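Local atomic coordinates of toll-like receptor 13 (Mus musculus, PDB entry 4Z0C), a protein that recognises and binds bacterial 23S ribosomal RNA as an innate immune receptor, signalling through MYD88 and TRAF6 to activate NF-kappa-B. Residues L64-N69 against L88-N93; L111-N116 against K133-S138; F307-Q312 against K332-K337; K603-L608 against S624-L629. All coordinates share one frame; numbering follows the deposited sequence.

Contact 1: L64-N69 against L88-N93. With NAG (2-acetamido-2-deoxy-beta-D-glucopyranose), chain E; nucleotides of chain C.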
# COMPACT_ATOMS: atom_id res chain seq x y z
N LEU A 64 36.18 15.14 -4.96
CA LEU A 64 35.73 15.14 -6.34
C LEU A 64 35.24 13.75 -6.69
O LEU A 64 35.99 12.78 -6.55
CB LEU A 64 36.87 15.51 -7.28
CG LEU A 64 36.54 15.53 -8.77
CD1 LEU A 64 35.43 16.54 -9.04
CD2 LEU A 64 37.79 15.89 -9.58
N ARG A 65 34.00 13.65 -7.16
CA ARG A 65 33.43 12.35 -7.52
C ARG A 65 32.97 12.34 -8.96
O ARG A 65 32.08 13.10 -9.35
CB ARG A 65 32.28 11.98 -6.59
CG ARG A 65 32.69 11.82 -5.15
CD ARG A 65 31.49 11.57 -4.23
NE ARG A 65 31.89 11.78 -2.84
CZ ARG A 65 31.30 11.23 -1.78
NH1 ARG A 65 30.22 10.43 -1.92
NH2 ARG A 65 31.78 11.49 -0.57
N LEU A 66 33.58 11.46 -9.74
CA LEU A 66 33.30 11.32 -11.15
C LEU A 66 32.80 9.93 -11.42
O LEU A 66 32.98 9.41 -12.52
CB LEU A 66 34.57 11.56 -11.96
CG LEU A 66 35.03 13.02 -12.04
CD1 LEU A 66 36.54 13.12 -12.33
CD2 LEU A 66 34.26 13.71 -13.14
N GLU A 67 32.14 9.35 -10.41
CA GLU A 67 31.62 7.98 -10.49
C GLU A 67 30.60 7.82 -11.61
O GLU A 67 29.81 8.72 -11.86
CB GLU A 67 31.01 7.56 -9.14
CG GLU A 67 30.41 6.15 -9.13
CD GLU A 67 30.24 5.56 -7.73
OE1 GLU A 67 30.45 6.27 -6.72
OE2 GLU A 67 29.87 4.38 -7.63
N TRP A 68 30.63 6.67 -12.28
CA TRP A 68 29.62 6.34 -13.29
C TRP A 68 29.62 7.35 -14.44
O TRP A 68 28.65 8.08 -14.63
CB TRP A 68 28.23 6.25 -12.65
CG TRP A 68 27.17 5.59 -13.50
CD1 TRP A 68 27.33 5.08 -14.76
CD2 TRP A 68 25.80 5.38 -13.14
NE1 TRP A 68 26.13 4.56 -15.21
CE2 TRP A 68 25.18 4.73 -14.23
CE3 TRP A 68 25.04 5.68 -12.01
CZ2 TRP A 68 23.84 4.39 -14.22
CZ3 TRP A 68 23.70 5.33 -12.00
CH2 TRP A 68 23.11 4.69 -13.10
N ASN A 69 30.73 7.42 -15.16
CA ASN A 69 30.79 8.20 -16.39
C ASN A 69 31.37 7.32 -17.49
O ASN A 69 31.27 6.10 -17.39
CB ASN A 69 31.58 9.49 -16.20
CG ASN A 69 30.70 10.63 -15.70
OD1 ASN A 69 30.10 11.34 -16.49
ND2 ASN A 69 30.65 10.84 -14.38
N LEU A 88 39.35 11.24 -4.37
CA LEU A 88 39.10 11.23 -5.80
C LEU A 88 38.39 9.96 -6.20
O LEU A 88 38.94 8.88 -6.06
CB LEU A 88 40.41 11.34 -6.58
CG LEU A 88 40.27 11.29 -8.11
CD1 LEU A 88 39.23 12.29 -8.59
CD2 LEU A 88 41.62 11.58 -8.77
N ASN A 89 37.18 10.09 -6.72
CA ASN A 89 36.36 8.93 -7.08
C ASN A 89 36.27 8.79 -8.60
O ASN A 89 35.77 9.68 -9.28
CB ASN A 89 34.96 9.10 -6.46
CG ASN A 89 34.09 7.87 -6.59
OD1 ASN A 89 34.14 7.16 -7.60
ND2 ASN A 89 33.25 7.63 -5.58
N LEU A 90 36.78 7.68 -9.12
CA LEU A 90 36.79 7.43 -10.55
C LEU A 90 36.10 6.10 -10.84
O LEU A 90 36.27 5.50 -11.90
CB LEU A 90 38.25 7.39 -11.04
CG LEU A 90 38.77 8.47 -12.02
CD1 LEU A 90 38.00 9.72 -11.90
CD2 LEU A 90 40.27 8.79 -11.79
N VAL A 91 35.31 5.65 -9.87
CA VAL A 91 34.58 4.38 -9.95
C VAL A 91 33.62 4.33 -11.14
O VAL A 91 32.95 5.32 -11.46
CB VAL A 91 33.78 4.13 -8.65
CG1 VAL A 91 32.96 2.85 -8.76
CG2 VAL A 91 34.74 4.05 -7.48
N GLU A 92 33.56 3.17 -11.79
CA GLU A 92 32.64 2.89 -12.89
C GLU A 92 32.83 3.83 -14.08
O GLU A 92 31.98 4.68 -14.38
CB GLU A 92 31.16 2.86 -12.42
CG GLU A 92 30.27 2.16 -13.44
CD GLU A 92 28.81 1.98 -13.02
OE1 GLU A 92 28.43 2.28 -11.86
OE2 GLU A 92 28.04 1.51 -13.89
N ASN A 93 33.96 3.68 -14.76
CA ASN A 93 34.22 4.41 -15.99
C ASN A 93 34.75 3.47 -17.06
O ASN A 93 34.51 2.28 -16.99
CB ASN A 93 35.21 5.55 -15.75
CG ASN A 93 34.56 6.75 -15.10
OD1 ASN A 93 33.91 7.55 -15.77
ND2 ASN A 93 34.76 6.91 -13.80
C1 NAG E . 27.54 13.51 -4.29
C2 NAG E . 26.64 12.46 -3.58
C3 NAG E . 26.30 12.90 -2.17
C4 NAG E . 27.59 13.18 -1.41
C5 NAG E . 28.26 14.31 -2.17
C6 NAG E . 29.49 14.84 -1.44
C7 NAG E . 25.17 11.32 -5.16
C8 NAG E . 23.76 11.15 -5.67
N2 NAG E . 25.36 12.24 -4.22
O3 NAG E . 25.51 11.94 -1.53
O4 NAG E . 27.33 13.56 -0.08
O5 NAG E . 28.62 13.81 -3.44
O6 NAG E . 30.30 15.58 -2.33
O7 NAG E . 26.10 10.65 -5.61
P C C 12 19.31 -0.77 -12.40
OP1 C C 12 17.87 -0.89 -12.02
OP2 C C 12 20.24 -1.63 -11.67
O5' C C 12 19.37 -0.92 -13.98
C5' C C 12 20.03 -1.99 -14.60
C4' C C 12 20.90 -1.53 -15.72
O4' C C 12 21.32 -0.15 -15.52
C3' C C 12 22.18 -2.32 -15.84
O3' C C 12 21.98 -3.49 -16.61
C2' C C 12 23.17 -1.34 -16.45
O2' C C 12 23.05 -1.33 -17.87
C1' C C 12 22.67 0.01 -15.90
N1 C C 12 23.42 0.49 -14.71
C2 C C 12 24.81 0.72 -14.71
O2 C C 12 25.47 0.48 -15.72
N3 C C 12 25.40 1.18 -13.58
C4 C C 12 24.68 1.43 -12.49
N4 C C 12 25.29 1.90 -11.40
C5 C C 12 23.27 1.23 -12.46
C6 C C 12 22.71 0.77 -13.58
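W68 and E92 both carry CG anti to the backbone N (chi1 -165° and -162°), which runs the indole and the carboxylate alongside each other in the same direction, their planes 5° apart. E92 OE1 lies over one face of the W68 ring, towards its rim. A cytosine of the RNA (chain C) covers part of the indole as well, its C5 3.5 Å from W68 CH2. E92 also reads the base edge: the cytosine N4 donates to E92 OE1 at 3.2 Å, nearly straight, while E92 OE2 approaches N3 to 2.7 Å. H44 stacks on W68. The backbones run parallel, N89 N bonding to L64 O at 2.9 Å and W68 N to V91 O at 2.8 Å. N89 OD1 takes the N-H of V91, an Asx turn that orients the amide, and N89 ND2 gives E67 OE1 a weak bond. N93 ND2 donates to L90 O (2.8 Å) and weakly to L66 O. C6 of an N-acetylglucosamine sits over one face of the R65 guanidinium, which is salt-bridged to D63. Paired leucines and a closing asparagine in each segment are the signature of successive leucine-rich repeats, here LRR 2 and LRR 3, whose loops just after the strands hold an RNA base through W68 and E92.

Contact 2: L111-N116 against K133-S138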
# COMPACT_ATOMS: atom_id res chain seq x y z
N LEU A 111 42.04 7.18 -3.40
CA LEU A 111 41.83 7.15 -4.84
C LEU A 111 41.04 5.89 -5.17
O LEU A 111 41.50 4.78 -4.93
CB LEU A 111 43.17 7.14 -5.56
CG LEU A 111 43.12 6.95 -7.08
CD1 LEU A 111 42.34 8.05 -7.75
CD2 LEU A 111 44.53 6.89 -7.65
N LEU A 112 39.85 6.07 -5.75
CA LEU A 112 38.97 4.95 -6.06
C LEU A 112 38.92 4.72 -7.56
O LEU A 112 38.46 5.57 -8.33
CB LEU A 112 37.57 5.20 -5.50
CG LEU A 112 37.54 5.54 -4.00
CD1 LEU A 112 36.14 5.87 -3.50
CD2 LEU A 112 38.14 4.42 -3.20
N LEU A 113 39.40 3.56 -7.97
CA LEU A 113 39.42 3.19 -9.38
C LEU A 113 38.67 1.89 -9.62
O LEU A 113 38.86 1.23 -10.66
CB LEU A 113 40.86 3.05 -9.86
CG LEU A 113 41.61 4.36 -10.04
CD1 LEU A 113 43.10 4.09 -10.06
CD2 LEU A 113 41.18 4.98 -11.35
N SER A 114 37.78 1.56 -8.69
CA SER A 114 36.98 0.34 -8.76
C SER A 114 36.13 0.35 -10.01
O SER A 114 35.84 1.41 -10.55
CB SER A 114 36.06 0.23 -7.55
OG SER A 114 36.54 1.05 -6.50
N HIS A 115 35.80 -0.83 -10.50
CA HIS A 115 34.80 -0.97 -11.57
C HIS A 115 35.21 -0.24 -12.85
O HIS A 115 34.49 0.60 -13.38
CB HIS A 115 33.43 -0.52 -11.06
CG HIS A 115 32.29 -0.92 -11.94
ND1 HIS A 115 32.46 -1.49 -13.19
CD2 HIS A 115 30.95 -0.87 -11.74
CE1 HIS A 115 31.28 -1.74 -13.73
NE2 HIS A 115 30.35 -1.37 -12.87
N ASN A 116 36.39 -0.58 -13.34
CA ASN A 116 36.84 -0.10 -14.64
C ASN A 116 37.35 -1.33 -15.40
O ASN A 116 36.98 -2.44 -15.06
CB ASN A 116 37.94 0.95 -14.46
CG ASN A 116 37.38 2.34 -14.16
OD1 ASN A 116 36.94 3.04 -15.08
ND2 ASN A 116 37.41 2.75 -12.90
N LYS A 133 46.76 7.09 1.18
CA LYS A 133 46.60 6.06 2.19
C LYS A 133 45.77 4.87 1.71
O LYS A 133 46.02 3.72 2.10
CB LYS A 133 45.93 6.65 3.43
CG LYS A 133 46.79 7.48 4.35
CD LYS A 133 45.90 8.18 5.38
CE LYS A 133 46.50 8.15 6.78
NZ LYS A 133 45.77 7.13 7.58
N TYR A 134 44.76 5.16 0.89
CA TYR A 134 43.79 4.17 0.43
C TYR A 134 43.68 4.14 -1.09
O TYR A 134 43.45 5.16 -1.73
CB TYR A 134 42.41 4.45 1.06
CG TYR A 134 42.50 4.81 2.53
CD1 TYR A 134 42.81 3.83 3.47
CD2 TYR A 134 42.28 6.11 2.98
CE1 TYR A 134 42.91 4.12 4.82
CE2 TYR A 134 42.38 6.42 4.35
CZ TYR A 134 42.70 5.41 5.26
OH TYR A 134 42.81 5.65 6.62
N LEU A 135 43.87 2.96 -1.67
CA LEU A 135 43.77 2.80 -3.12
C LEU A 135 42.87 1.61 -3.44
O LEU A 135 43.16 0.48 -3.02
CB LEU A 135 45.15 2.55 -3.73
CG LEU A 135 45.18 2.30 -5.24
CD1 LEU A 135 44.63 3.50 -5.96
CD2 LEU A 135 46.59 2.00 -5.72
N SER A 136 41.79 1.86 -4.18
CA SER A 136 40.92 0.76 -4.56
C SER A 136 41.03 0.45 -6.06
O SER A 136 40.79 1.32 -6.89
CB SER A 136 39.47 1.05 -4.17
OG SER A 136 38.63 -0.00 -4.63
N LEU A 137 41.39 -0.79 -6.38
CA LEU A 137 41.43 -1.24 -7.76
C LEU A 137 40.48 -2.44 -7.99
O LEU A 137 40.57 -3.15 -9.00
CB LEU A 137 42.86 -1.63 -8.16
CG LEU A 137 44.00 -0.59 -8.16
CD1 LEU A 137 45.28 -1.30 -8.37
CD2 LEU A 137 43.84 0.42 -9.26
N SER A 138 39.54 -2.63 -7.07
CA SER A 138 38.59 -3.73 -7.19
C SER A 138 37.80 -3.65 -8.48
O SER A 138 37.59 -2.56 -9.01
CB SER A 138 37.61 -3.79 -6.01
OG SER A 138 36.88 -2.59 -5.86
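S114 reaches across to two serines of 133-138. Its CB rests 3.4 Å from S138 OG and close to the S138 carbonyl; its OG, the tip, meets S136 OG at 3.0 Å in a hydrogen bond whose donor either hydroxyl could be. S136 turns its OG anti to the backbone N (chi1 177°), which brings it to that meeting point, while its CB packs against L112 CD2. S114 CA makes a CA-H...O contact with S138 O at 3.0 Å, the same carbonyl that accepts H115 N. These are equivalent turns of LRR 4 and LRR 5 in the leucine-rich solenoid, with strands 110-112 and 134-136 in parallel pairing: L111 N donates to Y134 O, S136 N to L111 O and L113 N to S136 O, the last at 2.8 Å. On the buried face, L111 CD2 lies 3.8 Å from L135 CD1. L113 and L137 repeat the arrangement one step along, CD1 to CD2, and I148 of helix 145-152 packs on L137. H115 NE2 makes a weak hydrogen bond to a cytosine O2 of the bound RNA.

Contact 3: F307-Q312 against K332-K337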
# COMPACT_ATOMS: atom_id res chain seq x y z
N PHE A 307 34.29 -14.87 19.72
CA PHE A 307 33.30 -14.77 18.67
C PHE A 307 33.41 -15.97 17.75
O PHE A 307 34.43 -16.17 17.10
CB PHE A 307 33.51 -13.46 17.89
CG PHE A 307 32.57 -13.28 16.71
CD1 PHE A 307 31.30 -13.83 16.72
CD2 PHE A 307 32.97 -12.56 15.59
CE1 PHE A 307 30.45 -13.66 15.63
CE2 PHE A 307 32.12 -12.39 14.51
CZ PHE A 307 30.86 -12.94 14.53
N LEU A 308 32.34 -16.75 17.67
CA LEU A 308 32.23 -17.86 16.74
C LEU A 308 31.03 -17.64 15.80
O LEU A 308 29.91 -17.40 16.25
CB LEU A 308 32.09 -19.18 17.52
CG LEU A 308 31.77 -20.45 16.72
CD1 LEU A 308 32.80 -20.72 15.62
CD2 LEU A 308 31.62 -21.67 17.63
N ASP A 309 31.27 -17.72 14.50
CA ASP A 309 30.21 -17.55 13.53
C ASP A 309 29.96 -18.87 12.80
O ASP A 309 30.79 -19.32 12.03
CB ASP A 309 30.57 -16.47 12.51
CG ASP A 309 29.37 -16.03 11.65
OD1 ASP A 309 28.50 -16.87 11.31
OD2 ASP A 309 29.31 -14.83 11.31
N LEU A 310 28.79 -19.47 13.04
CA LEU A 310 28.47 -20.76 12.44
C LEU A 310 27.34 -20.69 11.42
O LEU A 310 26.68 -21.68 11.14
CB LEU A 310 28.12 -21.79 13.52
CG LEU A 310 29.30 -22.35 14.32
CD1 LEU A 310 28.82 -23.17 15.52
CD2 LEU A 310 30.19 -23.17 13.41
N GLY A 311 27.13 -19.50 10.85
CA GLY A 311 26.07 -19.30 9.89
C GLY A 311 26.12 -20.20 8.67
O GLY A 311 27.20 -20.51 8.17
N GLN A 312 24.95 -20.59 8.18
CA GLN A 312 24.80 -21.41 6.98
C GLN A 312 25.35 -22.84 7.11
O GLN A 312 25.75 -23.45 6.12
CB GLN A 312 25.42 -20.72 5.75
CG GLN A 312 24.73 -19.43 5.33
CD GLN A 312 25.35 -18.82 4.09
OE1 GLN A 312 26.25 -17.99 4.18
NE2 GLN A 312 24.92 -19.28 2.93
N LYS A 332 29.94 -13.65 21.62
CA LYS A 332 29.03 -13.47 20.51
C LYS A 332 28.98 -14.76 19.74
O LYS A 332 30.03 -15.31 19.42
CB LYS A 332 29.50 -12.34 19.58
CG LYS A 332 28.47 -11.94 18.50
CD LYS A 332 29.02 -11.00 17.42
CE LYS A 332 29.28 -9.61 17.94
NZ LYS A 332 28.23 -8.64 17.48
N LEU A 333 27.76 -15.24 19.45
CA LEU A 333 27.55 -16.48 18.71
C LEU A 333 26.51 -16.31 17.60
O LEU A 333 25.37 -15.95 17.87
CB LEU A 333 27.11 -17.59 19.67
CG LEU A 333 26.70 -18.94 19.08
CD1 LEU A 333 27.83 -19.54 18.23
CD2 LEU A 333 26.31 -19.91 20.19
N ASN A 334 26.90 -16.59 16.35
CA ASN A 334 25.98 -16.56 15.23
C ASN A 334 25.64 -17.96 14.71
O ASN A 334 26.53 -18.74 14.36
CB ASN A 334 26.51 -15.72 14.07
CG ASN A 334 26.69 -14.23 14.42
OD1 ASN A 334 26.24 -13.76 15.47
ND2 ASN A 334 27.32 -13.49 13.52
N LEU A 335 24.34 -18.24 14.65
CA LEU A 335 23.81 -19.51 14.17
C LEU A 335 22.69 -19.26 13.15
O LEU A 335 21.77 -20.07 13.00
CB LEU A 335 23.28 -20.33 15.34
CG LEU A 335 24.35 -21.02 16.18
CD1 LEU A 335 23.80 -21.51 17.51
CD2 LEU A 335 24.92 -22.16 15.38
N ASN A 336 22.77 -18.13 12.47
CA ASN A 336 21.83 -17.76 11.43
C ASN A 336 21.93 -18.58 10.11
O ASN A 336 23.00 -19.06 9.76
CB ASN A 336 21.95 -16.25 11.15
CG ASN A 336 23.32 -15.87 10.62
OD1 ASN A 336 24.35 -16.11 11.27
ND2 ASN A 336 23.35 -15.28 9.44
N LYS A 337 20.81 -18.72 9.41
CA LYS A 337 20.74 -19.41 8.11
C LYS A 337 21.19 -20.87 8.14
O LYS A 337 21.65 -21.39 7.13
CB LYS A 337 21.54 -18.68 7.01
CG LYS A 337 21.10 -17.28 6.62
CD LYS A 337 21.72 -16.93 5.25
CE LYS A 337 21.79 -15.44 4.92
NZ LYS A 337 21.12 -14.56 5.91
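D309 OD1 is gripped twice: G311 N donates to it at 3.0 Å, nearly along its C-O axis, closing an Asx turn, and Q287 NE2 of the preceding repeat is hydrogen-bonded to it as well. The setting is the parallel inner sheet of the leucine-rich solenoid, where strand 307-309 of LRR 12 and strand 332-334 of LRR 13 run 2° apart. The other carboxylate oxygen, D309 OD2, receives a weak bond from N334 ND2 (3.3 Å), with the amide turned 83° against the carboxylate. With OD1 held by G311 and Q287 and OD2 more weakly by N334, the carboxylate is probably fixed in rotation. The backbone ladder runs L308 N to K332 O, N334 N to L308 O, L310 N to N334 O at 2.7 Å, and Q312 N to N336 O beyond the strands. On the opposite face from D309, L308 and L333 point into the solenoid. Just past the strands, L310 and L335 are buried too, L310 CB meeting L335 CD2 at 3.7 Å; L299 and I296 of helix 293-302 pack on L308 and L310. F307 has CG anti to its N (chi1 177°), and its ring leans along K332. N334 meets this ring at its edge, the amide plane steeply turned. Over one ring face, K332 CD sits 3.9 Å from the F307 centroid, a CH-pi contact.

Contact 4: K603-L608 against S624-L629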
# COMPACT_ATOMS: atom_id res chain seq x y z
N LYS A 603 6.77 31.33 12.54
CA LYS A 603 7.80 32.35 12.52
C LYS A 603 9.20 31.76 12.69
O LYS A 603 10.19 32.44 12.42
CB LYS A 603 7.52 33.40 13.59
CG LYS A 603 6.47 34.40 13.17
CD LYS A 603 5.50 34.68 14.29
CE LYS A 603 4.33 35.51 13.81
NZ LYS A 603 3.29 35.61 14.88
N ARG A 604 9.27 30.48 13.06
CA ARG A 604 10.57 29.80 13.17
C ARG A 604 10.82 28.81 12.03
O ARG A 604 11.76 28.05 12.09
CB ARG A 604 10.72 29.03 14.48
CG ARG A 604 11.34 29.77 15.63
CD ARG A 604 11.04 29.02 16.91
NE ARG A 604 11.14 29.85 18.11
CZ ARG A 604 10.24 30.75 18.47
NH1 ARG A 604 9.15 30.95 17.72
NH2 ARG A 604 10.41 31.46 19.58
N LEU A 605 9.98 28.81 10.99
CA LEU A 605 10.18 27.87 9.91
C LEU A 605 11.47 28.15 9.14
O LEU A 605 11.70 29.27 8.68
CB LEU A 605 8.97 27.85 8.96
CG LEU A 605 8.89 26.66 7.98
CD1 LEU A 605 8.60 25.36 8.68
CD2 LEU A 605 7.87 26.90 6.87
N LYS A 606 12.32 27.13 8.99
CA LYS A 606 13.56 27.30 8.23
C LYS A 606 13.47 26.65 6.85
O LYS A 606 14.17 27.05 5.92
CB LYS A 606 14.74 26.71 8.97
CG LYS A 606 15.12 27.42 10.25
CD LYS A 606 16.08 26.52 11.05
CE LYS A 606 16.90 27.30 12.07
NZ LYS A 606 18.17 27.79 11.48
N ILE A 607 12.63 25.61 6.75
CA ILE A 607 12.51 24.83 5.52
C ILE A 607 11.05 24.61 5.11
O ILE A 607 10.21 24.25 5.93
CB ILE A 607 13.19 23.45 5.67
CG1 ILE A 607 14.65 23.60 6.11
CG2 ILE A 607 13.06 22.68 4.37
CD1 ILE A 607 15.23 22.36 6.78
N LEU A 608 10.73 24.86 3.84
CA LEU A 608 9.39 24.68 3.32
C LEU A 608 9.48 24.08 1.94
O LEU A 608 10.04 24.69 1.02
CB LEU A 608 8.61 26.01 3.28
CG LEU A 608 7.24 25.93 2.58
CD1 LEU A 608 6.30 24.96 3.28
CD2 LEU A 608 6.60 27.29 2.45
N SER A 624 4.53 35.61 3.41
CA SER A 624 5.02 36.88 3.96
C SER A 624 5.30 36.88 5.45
O SER A 624 5.89 37.82 5.95
CB SER A 624 4.03 38.00 3.66
OG SER A 624 3.88 38.17 2.27
N SER A 625 4.87 35.87 6.19
CA SER A 625 5.16 35.83 7.62
C SER A 625 6.42 35.04 7.91
O SER A 625 6.94 35.08 9.02
CB SER A 625 3.99 35.23 8.42
OG SER A 625 2.95 36.18 8.60
N LEU A 626 6.91 34.34 6.89
CA LEU A 626 8.01 33.40 7.09
C LEU A 626 9.37 34.12 7.18
O LEU A 626 10.14 34.12 6.22
CB LEU A 626 7.99 32.32 6.00
CG LEU A 626 6.65 31.57 5.83
CD1 LEU A 626 6.71 30.58 4.67
CD2 LEU A 626 6.20 30.86 7.11
N GLN A 627 9.62 34.75 8.32
CA GLN A 627 10.84 35.52 8.59
C GLN A 627 12.10 34.68 8.46
O GLN A 627 13.07 35.09 7.81
CB GLN A 627 10.83 36.03 10.03
CG GLN A 627 9.85 37.15 10.35
CD GLN A 627 9.47 37.15 11.82
OE1 GLN A 627 10.25 36.71 12.68
NE2 GLN A 627 8.27 37.65 12.13
N SER A 628 12.08 33.52 9.10
CA SER A 628 13.24 32.65 9.21
C SER A 628 13.39 31.69 8.05
O SER A 628 14.28 30.85 8.07
CB SER A 628 13.16 31.85 10.51
OG SER A 628 12.75 32.69 11.58
N LEU A 629 12.54 31.81 7.03
CA LEU A 629 12.62 30.86 5.92
C LEU A 629 13.94 30.96 5.15
O LEU A 629 14.25 32.01 4.59
CB LEU A 629 11.42 31.02 4.98
CG LEU A 629 11.19 29.83 4.05
CD1 LEU A 629 10.85 28.57 4.88
CD2 LEU A 629 10.09 30.12 3.04
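L629 CD1 is the centre of the tight part, 3.8 Å from L608 CB and 4.0 Å from L605 CD2. L605 and L629 run alongside each other in the same direction, each with CG anti to the backbone N (chi1 -165° and -163°). L626 enters from another direction: its CD1 meets L608 CD2 at 4.0 Å, the two side chains crossing at about a right angle. All four leucines are buried in the leucine-rich solenoid; L580 of strand 579-581 packs against L605 and L608, and F599 against L626. The other side is looser and lies towards solvent. There K603 and Q627 merely pass one another, an uncertain contact because the Q627 side chain is poorly ordered; K606 is solvent-exposed and starts away from the facing segment. Between the two regions stands S628, whose OG donates to K603 O at 2.7 Å, in the carbonyl plane. The type I turn from L626 to L629 brings this hydroxyl to the K603 carbonyl oxygen and sends the leucines at its two ends inward. L629 N comes near L605 O but at a poor angle, although L629 CA makes a CA-H...O contact with that oxygen. The chemistry implies that these two segments are joined by leucine packing and one serine hydroxyl, backbone pairing taking over just beyond, at K606 with Q630 and V631.

Overall arrangement
All four contacts join neighbouring turns of the leucine-rich ectodomain. Contacts 1 and 2 are adjacent, centres 10 Å apart: strands 87-89 and 110-112 pair directly, with L90 N 2.8 Å from L112 O, and E92 CG packs 3.5 Å from H115 CD2. Both reach the bound RNA, contact 1 through W68 and E92, contact 2 through H115, consistent with their forming adjoining parts of the RNA-binding surface. Contact 3 lies farther along the solenoid, its centre 31 Å from that of contact 2 and its nearest atom about 14 Å from the RNA. Contact 4, across the chain's centre from contact 3 with centres 52 Å apart, comes within about 7 Å of the RNA.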